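Local atomic coordinates of 28 kDa product (Pseudomonas syringae pv. phaseolicola, PDB entry 1UKF), a protein that cleaves proteins as a papain-like cysteine protease of the C58 family, acting as an avirulence effector that is recognised in resistant bean and Arabidopsis plants. Residues Asp31-Ala34 and Glu35-Met38; Glu53-Gln56 and Val57-Asp60; Gln154-Arg157 and Ser158-Pro161; Gly166-Asp169 and His170-Leu174. All coordinates share one frame; numbering follows the deposited sequence.

Contact 1 (Asp31-Ala34 and Glu35-Met38); sequences DGDA and ESRM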
# COMPACT_ATOMS: atom_id res chain seq x y z
N ASP A 31 -9.95 -11.36 6.51
CA ASP A 31 -10.71 -11.59 7.73
C ASP A 31 -11.81 -10.57 7.95
O ASP A 31 -11.62 -9.37 7.73
CB ASP A 31 -9.77 -11.61 8.93
CG ASP A 31 -8.69 -12.67 8.82
OD1 ASP A 31 -9.05 -13.83 8.52
OD2 ASP A 31 -7.50 -12.36 9.02
N GLY A 32 -12.98 -11.05 8.38
CA GLY A 32 -14.12 -10.19 8.63
C GLY A 32 -14.51 -9.39 7.40
O GLY A 32 -14.45 -9.89 6.28
N ASP A 33 -14.94 -8.15 7.61
CA ASP A 33 -15.30 -7.28 6.50
C ASP A 33 -14.47 -6.01 6.58
O ASP A 33 -13.67 -5.84 7.51
CB ASP A 33 -16.80 -6.94 6.52
CG ASP A 33 -17.29 -6.49 7.88
OD1 ASP A 33 -16.61 -5.66 8.52
OD2 ASP A 33 -18.36 -6.96 8.32
N ALA A 34 -14.63 -5.12 5.61
CA ALA A 34 -13.86 -3.88 5.58
C ALA A 34 -13.95 -3.09 6.88
O ALA A 34 -12.94 -2.60 7.39
CB ALA A 34 -14.30 -3.02 4.41
N GLU A 35 -15.16 -2.95 7.42
CA GLU A 35 -15.36 -2.20 8.66
C GLU A 35 -14.61 -2.81 9.83
O GLU A 35 -13.95 -2.09 10.60
CB GLU A 35 -16.85 -2.13 9.00
CG GLU A 35 -17.69 -1.38 7.99
CD GLU A 35 -17.27 0.07 7.84
OE1 GLU A 35 -17.25 0.79 8.86
OE2 GLU A 35 -16.96 0.48 6.71
N SER A 36 -14.69 -4.13 9.99
CA SER A 36 -14.00 -4.78 11.09
C SER A 36 -12.49 -4.70 10.91
O SER A 36 -11.75 -4.65 11.89
CB SER A 36 -14.46 -6.24 11.25
OG SER A 36 -14.10 -7.03 10.13
N ARG A 37 -12.02 -4.68 9.66
CA ARG A 37 -10.59 -4.58 9.42
C ARG A 37 -10.10 -3.19 9.82
O ARG A 37 -9.01 -3.05 10.39
CB ARG A 37 -10.26 -4.86 7.95
CG ARG A 37 -10.42 -6.33 7.57
CD ARG A 37 -9.80 -6.65 6.21
NE ARG A 37 -10.62 -6.21 5.08
CZ ARG A 37 -11.69 -6.86 4.63
NH1 ARG A 37 -12.09 -7.98 5.23
NH2 ARG A 37 -12.34 -6.41 3.57
N MET A 38 -10.89 -2.17 9.54
CA MET A 38 -10.50 -0.82 9.93
C MET A 38 -10.59 -0.67 11.45
O MET A 38 -9.78 0.03 12.05
CB MET A 38 -11.36 0.22 9.21
CG MET A 38 -11.15 0.24 7.69
SD MET A 38 -9.42 0.46 7.16
CE MET A 38 -8.94 -1.25 6.83
O HOH W 1 -11.44 -8.07 10.38

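Contact 2 (Glu53-Gln56 and Val57-Asp60); sequences ERHQ and VYND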
# COMPACT_ATOMS: atom_id res chain seq x y z
N GLU A 53 4.47 -2.27 15.47
CA GLU A 53 5.56 -3.23 15.63
C GLU A 53 6.14 -3.58 14.26
O GLU A 53 7.36 -3.67 14.10
CB GLU A 53 5.07 -4.50 16.32
CG GLU A 53 4.61 -4.32 17.75
CD GLU A 53 4.20 -5.63 18.38
OE1 GLU A 53 5.04 -6.56 18.42
OE2 GLU A 53 3.04 -5.75 18.84
N ARG A 54 5.27 -3.80 13.28
CA ARG A 54 5.75 -4.13 11.95
C ARG A 54 6.49 -2.93 11.36
O ARG A 54 7.48 -3.09 10.66
CB ARG A 54 4.58 -4.50 11.03
CG ARG A 54 3.86 -5.78 11.42
CD ARG A 54 2.86 -6.20 10.35
NE ARG A 54 1.96 -7.26 10.79
CZ ARG A 54 2.31 -8.53 10.95
NH1 ARG A 54 3.54 -8.93 10.69
NH2 ARG A 54 1.41 -9.41 11.38
N HIS A 55 6.01 -1.72 11.66
CA HIS A 55 6.68 -0.55 11.13
C HIS A 55 8.08 -0.43 11.73
O HIS A 55 8.99 0.12 11.10
CB HIS A 55 5.88 0.72 11.41
CG HIS A 55 6.22 1.84 10.48
ND1 HIS A 55 5.86 1.83 9.15
CD2 HIS A 55 6.96 2.96 10.66
CE1 HIS A 55 6.37 2.89 8.55
NE2 HIS A 55 7.04 3.59 9.44
N GLN A 56 8.25 -0.94 12.94
CA GLN A 56 9.57 -0.90 13.58
C GLN A 56 10.50 -1.86 12.84
O GLN A 56 11.70 -1.61 12.74
CB GLN A 56 9.47 -1.29 15.06
CG GLN A 56 8.70 -0.29 15.90
CD GLN A 56 9.00 -0.44 17.38
OE1 GLN A 56 9.10 -1.55 17.89
NE2 GLN A 56 9.12 0.69 18.07
N VAL A 57 9.95 -2.96 12.32
CA VAL A 57 10.75 -3.90 11.55
C VAL A 57 11.21 -3.16 10.29
O VAL A 57 12.37 -3.26 9.88
CB VAL A 57 9.93 -5.15 11.14
CG1 VAL A 57 10.73 -6.01 10.18
CG2 VAL A 57 9.57 -5.96 12.38
N TYR A 58 10.30 -2.41 9.69
CA TYR A 58 10.60 -1.61 8.50
C TYR A 58 11.71 -0.60 8.83
O TYR A 58 12.70 -0.50 8.10
CB TYR A 58 9.35 -0.87 8.03
CG TYR A 58 9.59 0.12 6.91
CD1 TYR A 58 9.61 -0.28 5.58
CD2 TYR A 58 9.81 1.47 7.20
CE1 TYR A 58 9.85 0.63 4.56
CE2 TYR A 58 10.04 2.39 6.18
CZ TYR A 58 10.06 1.96 4.86
OH TYR A 58 10.30 2.87 3.86
N ASN A 59 11.54 0.14 9.92
CA ASN A 59 12.52 1.14 10.33
C ASN A 59 13.88 0.54 10.64
O ASN A 59 14.91 1.11 10.29
CB ASN A 59 12.04 1.92 11.56
CG ASN A 59 10.92 2.88 11.25
OD1 ASN A 59 10.78 3.34 10.12
ND2 ASN A 59 10.13 3.22 12.26
N ASP A 60 13.88 -0.61 11.32
CA ASP A 60 15.13 -1.28 11.66
C ASP A 60 15.89 -1.65 10.39
O ASP A 60 17.10 -1.44 10.29
CB ASP A 60 14.87 -2.56 12.47
CG ASP A 60 14.36 -2.28 13.87
OD1 ASP A 60 14.41 -1.11 14.31
OD2 ASP A 60 13.93 -3.24 14.54
O HOH W 2 9.19 5.38 9.17

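Contact 3 (Gln154-Arg157 and Ser158-Pro161); sequences QSSR and SAAP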
# COMPACT_ATOMS: atom_id res chain seq x y z
N GLN A 154 -12.73 -0.73 -2.55
CA GLN A 154 -12.93 -1.96 -3.30
C GLN A 154 -13.53 -1.66 -4.66
O GLN A 154 -14.29 -0.71 -4.82
CB GLN A 154 -13.85 -2.92 -2.53
CG GLN A 154 -13.16 -3.61 -1.36
CD GLN A 154 -14.10 -4.54 -0.61
OE1 GLN A 154 -15.05 -5.07 -1.19
NE2 GLN A 154 -13.81 -4.78 0.66
N SER A 155 -13.15 -2.48 -5.63
CA SER A 155 -13.65 -2.34 -6.99
C SER A 155 -13.55 -3.69 -7.67
O SER A 155 -12.95 -4.62 -7.14
CB SER A 155 -12.81 -1.34 -7.78
OG SER A 155 -11.54 -1.88 -8.14
N SER A 156 -14.16 -3.80 -8.83
CA SER A 156 -14.05 -5.03 -9.59
C SER A 156 -12.65 -4.90 -10.20
O SER A 156 -12.06 -3.82 -10.16
CB SER A 156 -15.08 -5.05 -10.71
OG SER A 156 -14.89 -3.93 -11.57
N ARG A 157 -12.11 -5.97 -10.76
CA ARG A 157 -10.80 -5.86 -11.38
C ARG A 157 -10.94 -4.87 -12.55
O ARG A 157 -10.02 -4.11 -12.85
CB ARG A 157 -10.30 -7.22 -11.89
CG ARG A 157 -10.18 -8.29 -10.81
CD ARG A 157 -9.25 -9.43 -11.23
NE ARG A 157 -9.62 -10.05 -12.50
CZ ARG A 157 -10.17 -11.25 -12.63
NH1 ARG A 157 -10.44 -11.99 -11.56
NH2 ARG A 157 -10.42 -11.74 -13.84
N SER A 158 -12.11 -4.89 -13.18
CA SER A 158 -12.40 -4.02 -14.32
C SER A 158 -12.25 -2.53 -14.01
O SER A 158 -11.72 -1.77 -14.82
CB SER A 158 -13.84 -4.25 -14.81
OG SER A 158 -14.05 -5.60 -15.19
N ALA A 159 -12.71 -2.12 -12.83
CA ALA A 159 -12.66 -0.72 -12.43
C ALA A 159 -11.43 -0.31 -11.63
O ALA A 159 -11.30 0.85 -11.24
CB ALA A 159 -13.92 -0.37 -11.64
N ALA A 160 -10.52 -1.24 -11.40
CA ALA A 160 -9.31 -0.94 -10.65
C ALA A 160 -8.54 0.27 -11.20
O ALA A 160 -8.01 1.06 -10.43
CB ALA A 160 -8.40 -2.17 -10.60
N PRO A 161 -8.46 0.42 -12.53
CA PRO A 161 -7.74 1.58 -13.06
C PRO A 161 -8.34 2.90 -12.58
O PRO A 161 -7.61 3.86 -12.32
CB PRO A 161 -7.88 1.41 -14.57
CG PRO A 161 -7.93 -0.07 -14.74
CD PRO A 161 -8.85 -0.50 -13.62

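Contact 4 (Gly166-Asp169 and His170-Leu174); sequences GLID and HYNSL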
# COMPACT_ATOMS: atom_id res chain seq x y z
N GLY A 166 -8.03 7.55 -9.12
CA GLY A 166 -8.65 8.39 -8.11
C GLY A 166 -7.73 8.65 -6.93
O GLY A 166 -7.68 9.76 -6.40
N LEU A 167 -6.99 7.63 -6.51
CA LEU A 167 -6.08 7.77 -5.39
C LEU A 167 -4.94 8.72 -5.76
O LEU A 167 -4.56 9.58 -4.97
CB LEU A 167 -5.51 6.40 -5.00
CG LEU A 167 -4.80 6.37 -3.65
CD1 LEU A 167 -5.80 6.71 -2.55
CD2 LEU A 167 -4.21 4.99 -3.40
N ILE A 168 -4.40 8.55 -6.96
CA ILE A 168 -3.32 9.42 -7.42
C ILE A 168 -3.80 10.87 -7.49
O ILE A 168 -3.11 11.78 -7.02
CB ILE A 168 -2.81 9.00 -8.82
CG1 ILE A 168 -2.22 7.59 -8.76
CG2 ILE A 168 -1.77 10.00 -9.32
CD1 ILE A 168 -1.03 7.46 -7.82
N ASP A 169 -4.98 11.08 -8.05
CA ASP A 169 -5.53 12.43 -8.16
C ASP A 169 -5.77 13.03 -6.79
O ASP A 169 -5.61 14.24 -6.59
CB ASP A 169 -6.83 12.44 -8.96
CG ASP A 169 -6.63 12.06 -10.41
OD1 ASP A 169 -5.53 12.30 -10.95
OD2 ASP A 169 -7.59 11.53 -11.02
N HIS A 170 -6.16 12.19 -5.84
CA HIS A 170 -6.41 12.64 -4.47
C HIS A 170 -5.16 13.29 -3.90
O HIS A 170 -5.20 14.41 -3.38
CB HIS A 170 -6.81 11.46 -3.59
CG HIS A 170 -6.80 11.77 -2.12
ND1 HIS A 170 -7.79 12.51 -1.51
CD2 HIS A 170 -5.90 11.48 -1.16
CE1 HIS A 170 -7.50 12.65 -0.23
NE2 HIS A 170 -6.36 12.04 0.01
N TYR A 171 -4.03 12.59 -4.00
CA TYR A 171 -2.79 13.13 -3.47
C TYR A 171 -2.29 14.33 -4.26
O TYR A 171 -1.82 15.30 -3.68
CB TYR A 171 -1.73 12.04 -3.39
CG TYR A 171 -1.96 11.12 -2.22
CD1 TYR A 171 -2.52 9.85 -2.39
CD2 TYR A 171 -1.69 11.54 -0.92
CE1 TYR A 171 -2.81 9.04 -1.29
CE2 TYR A 171 -1.97 10.74 0.18
CZ TYR A 171 -2.53 9.50 -0.01
OH TYR A 171 -2.83 8.72 1.09
N ASN A 172 -2.40 14.28 -5.59
CA ASN A 172 -1.96 15.41 -6.39
C ASN A 172 -2.77 16.66 -6.06
O ASN A 172 -2.23 17.77 -6.05
CB ASN A 172 -2.08 15.09 -7.88
CG ASN A 172 -1.15 13.97 -8.31
OD1 ASN A 172 -0.03 13.85 -7.81
ND2 ASN A 172 -1.60 13.16 -9.27
N SER A 173 -4.05 16.48 -5.78
CA SER A 173 -4.93 17.60 -5.45
C SER A 173 -4.52 18.25 -4.12
O SER A 173 -4.88 19.39 -3.84
CB SER A 173 -6.39 17.15 -5.37
OG SER A 173 -6.65 16.41 -4.20
N LEU A 174 -3.78 17.50 -3.31
CA LEU A 174 -3.32 17.99 -2.01
C LEU A 174 -1.87 18.45 -2.10
O LEU A 174 -1.22 18.71 -1.09
CB LEU A 174 -3.45 16.89 -0.96
CG LEU A 174 -4.87 16.45 -0.62
CD1 LEU A 174 -4.82 15.25 0.31
CD2 LEU A 174 -5.63 17.60 0.02

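Contact 1 (Asp31-Ala34 and Glu35-Met38)
A capping box formed by D33 and S36 opens helix 34-41. S36 N donates to D33 OD1 over 2.9 Å, an almost straight bond at 163°, while D33 N returns a bond of 2.9 Å to S36 OG. The reciprocal pair occupies N-H groups of the cap and the first turn, with D33 as N-cap. Both side chains turn inward between their own backbone N and carbonyl carbon (chi1 48° for D33, 65° for S36), which brings each oxygen onto the other residue's amide. Behind the box the helix winds on through the ordinary bonds R37 N to D33 O and M38 N to A34 O.

R37 folds back over the incoming loop, its chain bent at chi3. One face of the guanidinium lies against D33 C and A34 N, while its charge is met by a salt bridge from NH2 to E152 on the neighbouring strand 151-156. A34 and M38 rest on strand 6-9 and on E152, fixing the helix to the sheet edge. A water donates to both D31 O and S36 OG. R37 NH1 donates to D31 O at 2.9 Å; this oxygen lies near the guanidinium plane, while NH1 stands well above the D31 carbonyl plane.

Contact 2 (Glu53-Gln56 and Val57-Asp60)
H55 and Y58, with N59, line one side of helix 46-67 in the helical part of a papain-like fold, beside the helix 18-27 that begins with the catalytic C18. The backbone bonds are those of a regular alpha helix: V57, Y58, N59 and D60 donate in turn to the carbonyls of E53, R54, H55 and Q56, with N59 N to H55 O and D60 N to Q56 O both at 2.8 Å.

In the packing, H55 and Y58 each have CG anti to the residue's own amide nitrogen (chi1 -158° and 173°), torsions that send both rings off the helix in the same direction. Their planes are 27° apart but slid so far that they barely overlap. Y58 CD2 comes over a face of the imidazole, 4.0 Å from H55 CE1. The N59 amide, nearly perpendicular to the ring, approaches obliquely from the same side as Y58, ND2 3.6 Å from H55 CD2. Y58 then packs on F74, A77 and S78 of helix 73-84.

Polar contacts fix the imidazole at both nitrogens. ND1 is hydrogen-bonded to the backbone N of G20. R54 NE forms a salt bridge to E24, also on helix 18-27. One water joins H55 and N59, lying 2.8 Å from H55 NE2 and donating to N59 OD1, also at 2.8 Å.

Contact 3 (Gln154-Arg157 and Ser158-Pro161)
S156 and A159 meet where strand 151-156 gives way to helix 160-173, and the chain reverses there through a type I beta turn from R157 to A160. Three hydrogen bonds, one weak, join the segments. The turn itself closes with A160 N donating to R157 O at 3.3 Å, the amide nitrogen standing well above the R157 carbonyl plane. A second grip comes from S156, whose hydroxyl is tucked between its own N and carbonyl carbon (chi1 59°) and thereby faces forward along the chain. S156 OG accepts from A159 N at 3.1 Å with an angle of 147°, and the same amide makes a weak bond to S156 O. The latter carbonyl has another donor on the strand side, S155 OG at 2.8 Å.

Van der Waals contacts fill in around these bonds. The methyl of A159 lies 4.1 Å from S155 CB and 3.7 Å from S156 OG, while A160 CB sits against R157 O. Beyond the two segments, A159 rests on F5, A160 on F143 and A110, and P161 on helix 102-113. R157 leads outward from the turn, and its NH1 is hydrogen-bonded to the carbonyl of G140.

At this junction of strand and helix, away from the active site, serine hydroxyls act as partners for backbone groups. Because a single serine supplies both acceptors for A159 N, the backbone conformation of the turn is tied to the rotation of the S156 side chain.

Contact 4 (Gly166-Asp169 and His170-Leu174)
D169 O accepts from S173 N at 2.8 Å, the shortest hydrogen bond between the two segments on helix 160-173. S173 adds a second bond with its hydroxyl, OG lying 2.6 Å from H170 O. The hydroxyl reaches back because S173 holds OG between its own N and carbonyl carbon (chi1 74°). The same carbonyl takes a weak bond from L174 N, whose stronger bond goes to Y171 O. Three further regular bonds run between the segments, from H170, Y171 and N172 to the carbonyls four residues earlier. That of N172 N to I168 O is straight, at 166°, and lies in the carbonyl plane.

On the buried side L167 and Y171 lie side by side, CD1 of the leucine 4.0 Å from CE1 of the phenol ring, and L167 CG at 4.1 Å from the same carbon. L167 also packs on L145 and L150, while I168 and Y171 both touch V178 of strand 178-187. N172 runs alongside I168, its ND2 3.2 Å from I168 CG2, and its OD1 accepts from the amide of V178.

Y171 OH is hydrogen-bonded to D147 OD2 and to N149 ND2. Because D147 is the acid of the catalytic site with C18 and H132, Y171 is a second-shell residue, carried on a helix that packs against the central antiparallel sheet of this papain-like protease.

Overall arrangement
Following the chain from the N terminus, contact 1 closes the loop after helix 18-27 and starts helix 34-41; contact 2 lies on the next helix, 46-67. Contact 3 comes much later, at the turn between strand 151-156 and helix 160-173, and contact 4 lies toward the end of that same helix. Every contact is local and they run in series, none enclosing or crossing another. Contacts 1 and 3 touch: R37 of contact 1 packs on Q154 of contact 3. Contact 2 lies across the chain's centre from contacts 3 and 4, about 31 Å and 27 Å between centres, on the helical side bearing C18, whereas contact 4 approaches H132 and D147 from the sheet side.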